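Local coordinates for Sso-CP2 metallo-carboxypetidase (Sulfolobus solfataricus, PDB 4MMO), which probably acts as a zinc-dependent carboxypeptidase of the M20 family, removing residues from the C-terminal ends of peptides, at residues D146-N151 against G384-K389. Numbering follows the deposited sequence.
Sequences DYIEKN and GLFVYK
Ile148 carries the apolar half of this helix-to-helix contact with a single atom, the CD1 methyl at the end of its longer branch. With CG1 anti to its own carbonyl carbon (chi1 -71°) and CD1 extended beyond it, the branch reaches across to the helix 383-389. There CD1 sits 4.0 Å from Leu385 CB and 4.1 Å from Leu385 CD1, while on Phe386 it lies 4.0 Å above the ring plane, offset toward the rim, nearest CE1 and CZ. The isoleucine and phenylalanine side chains cross at about a right angle, and the methyl meets the aromatic face end-on. Isoleucine suits this place by its reach: the long apolar CG1-CD1 branch puts a methyl against both Leu385 and the ring of Phe386. Leu155 and Leu390 also pack on Ile148, and Leu144 on Leu385. Both helices pack beside the mixed sheet of the zinc-binding domain of an M20 peptidase. Phe386, whose CB leads away from the partner helix, returns its ring toward Ile148, and the ring also touches Leu132 of strand 128-134 and meets Tyr69 at about 65° between planes. Its side chain is about 9 Å from that of Glu163, a zinc ligand, and about 12 Å from the zinc ion, so it does not coordinate the metal. Toward the more exposed side of the contact, Glu149 and Lys389 meet differently. The glutamate bends at chi2 (-75°), and its OE2 crosses the lysine stem, itself bent at chi2, 3.3 Å from Lys389 CD and 3.5 Å from Lys389 CG. Lysine suits such a place because its methylenes can pack across a neighbour while NZ leads away. Glu149 OE2 and Lys389 NZ remain 4.4 Å apart, too far for a salt bridge, although their opposite charges probably attract; Glu145 offers the same NZ a long, weak ion pair.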
loop_
_atom_site.group_PDB
_atom_site.type_symbol
_atom_site.label_atom_id
_atom_site.label_comp_id
_atom_site.label_asym_id
_atom_site.label_seq_id
_atom_site.Cartn_x
_atom_site.Cartn_y
_atom_site.Cartn_z
ATOM N N ASP A 146 -0.241 -8.995 -31.431
ATOM C CA ASP A 146 -0.737 -8.283 -32.605
ATOM C C ASP A 146 0.245 -8.408 -33.760
ATOM O O ASP A 146 -0.153 -8.567 -34.913
ATOM C CB ASP A 146 -0.972 -6.803 -32.285
ATOM C CG ASP A 146 -2.155 -6.583 -31.362
ATOM O OD1 ASP A 146 -3.086 -7.414 -31.372
ATOM O OD2 ASP A 146 -2.156 -5.572 -30.628
ATOM N N TYR A 147 1.533 -8.340 -33.450
ATOM C CA TYR A 147 2.553 -8.502 -34.474
ATOM C C TYR A 147 2.569 -9.928 -35.032
ATOM O O TYR A 147 2.698 -10.131 -36.239
ATOM C CB TYR A 147 3.931 -8.150 -33.923
ATOM C CG TYR A 147 5.042 -8.668 -34.794
ATOM C CD1 TYR A 147 5.379 -8.026 -35.976
ATOM C CD2 TYR A 147 5.745 -9.809 -34.445
ATOM C CE1 TYR A 147 6.389 -8.505 -36.783
ATOM C CE2 TYR A 147 6.755 -10.293 -35.244
ATOM C CZ TYR A 147 7.074 -9.639 -36.412
ATOM O OH TYR A 147 8.083 -10.120 -37.210
ATOM N N ILE A 148 2.436 -10.916 -34.154
ATOM C CA ILE A 148 2.511 -12.312 -34.576
ATOM C C ILE A 148 1.301 -12.698 -35.421
ATOM O O ILE A 148 1.435 -13.415 -36.413
ATOM C CB ILE A 148 2.644 -13.263 -33.364
ATOM C CG1 ILE A 148 4.034 -13.111 -32.743
ATOM C CG2 ILE A 148 2.410 -14.723 -33.775
ATOM C CD1 ILE A 148 4.232 -13.875 -31.449
ATOM N N GLU A 149 0.125 -12.217 -35.036
ATOM C CA GLU A 149 -1.103 -12.586 -35.737
ATOM C C GLU A 149 -1.133 -12.068 -37.175
ATOM O O GLU A 149 -1.862 -12.600 -38.010
ATOM C CB GLU A 149 -2.333 -12.085 -34.977
ATOM C CG GLU A 149 -2.504 -12.688 -33.584
ATOM C CD GLU A 149 -2.993 -14.130 -33.604
ATOM O OE1 GLU A 149 -2.915 -14.788 -34.663
ATOM O OE2 GLU A 149 -3.463 -14.605 -32.551
ATOM N N LYS A 150 -0.340 -11.038 -37.463
ATOM C CA LYS A 150 -0.290 -10.468 -38.811
ATOM C C LYS A 150 0.860 -11.059 -39.634
ATOM O O LYS A 150 0.976 -10.787 -40.830
ATOM C CB LYS A 150 -0.169 -8.939 -38.744
ATOM C CG LYS A 150 1.259 -8.414 -38.788
ATOM C CD LYS A 150 1.331 -6.917 -38.513
ATOM C CE LYS A 150 2.689 -6.343 -38.900
ATOM N NZ LYS A 150 2.893 -6.329 -40.377
ATOM N N ASN A 151 1.696 -11.876 -38.995
ATOM C CA ASN A 151 2.880 -12.436 -39.641
ATOM C C ASN A 151 2.992 -13.946 -39.454
ATOM O O ASN A 151 4.096 -14.491 -39.420
ATOM C CB ASN A 151 4.138 -11.752 -39.099
ATOM C CG ASN A 151 4.190 -10.272 -39.441
ATOM O OD1 ASN A 151 4.117 -9.413 -38.562
ATOM N ND2 ASN A 151 4.319 -9.971 -40.724
ATOM N N GLY A 384 2.995 -19.192 -24.949
ATOM C CA GLY A 384 1.628 -19.445 -25.376
ATOM C C GLY A 384 1.309 -18.931 -26.764
ATOM O O GLY A 384 0.568 -19.570 -27.507
ATOM N N LEU A 385 1.866 -17.780 -27.123
ATOM C CA LEU A 385 1.615 -17.204 -28.437
ATOM C C LEU A 385 2.177 -18.096 -29.534
ATOM O O LEU A 385 1.535 -18.314 -30.560
ATOM C CB LEU A 385 2.238 -15.810 -28.541
ATOM C CG LEU A 385 1.753 -14.790 -27.515
ATOM C CD1 LEU A 385 2.405 -13.444 -27.783
ATOM C CD2 LEU A 385 0.228 -14.673 -27.527
ATOM N N PHE A 386 3.379 -18.613 -29.314
ATOM C CA PHE A 386 4.050 -19.407 -30.329
ATOM C C PHE A 386 3.380 -20.768 -30.485
ATOM O O PHE A 386 3.218 -21.268 -31.596
ATOM C CB PHE A 386 5.535 -19.542 -29.988
ATOM C CG PHE A 386 6.273 -18.236 -30.020
ATOM C CD1 PHE A 386 6.707 -17.704 -31.223
ATOM C CD2 PHE A 386 6.510 -17.528 -28.856
ATOM C CE1 PHE A 386 7.375 -16.496 -31.264
ATOM C CE2 PHE A 386 7.182 -16.318 -28.889
ATOM C CZ PHE A 386 7.614 -15.800 -30.094
ATOM N N VAL A 387 2.959 -21.351 -29.371
ATOM C CA VAL A 387 2.323 -22.662 -29.398
ATOM C C VAL A 387 0.889 -22.592 -29.926
ATOM O O VAL A 387 0.499 -23.391 -30.768
ATOM C CB VAL A 387 2.328 -23.304 -27.998
ATOM C CG1 VAL A 387 1.572 -24.629 -28.000
ATOM C CG2 VAL A 387 3.755 -23.514 -27.529
ATOM N N TYR A 388 0.109 -21.632 -29.437
ATOM C CA TYR A 388 -1.319 -21.590 -29.743
ATOM C C TYR A 388 -1.657 -20.754 -30.971
ATOM O O TYR A 388 -2.509 -21.144 -31.769
ATOM C CB TYR A 388 -2.104 -21.081 -28.533
ATOM C CG TYR A 388 -1.999 -21.997 -27.334
ATOM C CD1 TYR A 388 -2.205 -23.365 -27.464
ATOM C CD2 TYR A 388 -1.675 -21.501 -26.083
ATOM C CE1 TYR A 388 -2.102 -24.209 -26.378
ATOM C CE2 TYR A 388 -1.570 -22.341 -24.987
ATOM C CZ TYR A 388 -1.783 -23.691 -25.141
ATOM O OH TYR A 388 -1.678 -24.529 -24.055
ATOM N N LYS A 389 -1.000 -19.610 -31.128
ATOM C CA LYS A 389 -1.324 -18.718 -32.235
ATOM C C LYS A 389 -0.546 -19.088 -33.496
ATOM O O LYS A 389 -1.104 -19.083 -34.591
ATOM C CB LYS A 389 -1.085 -17.258 -31.848
ATOM C CG LYS A 389 -1.677 -16.875 -30.502
ATOM C CD LYS A 389 -3.179 -17.132 -30.448
ATOM C CE LYS A 389 -3.772 -16.673 -29.123
ATOM N NZ LYS A 389 -5.262 -16.705 -29.124
#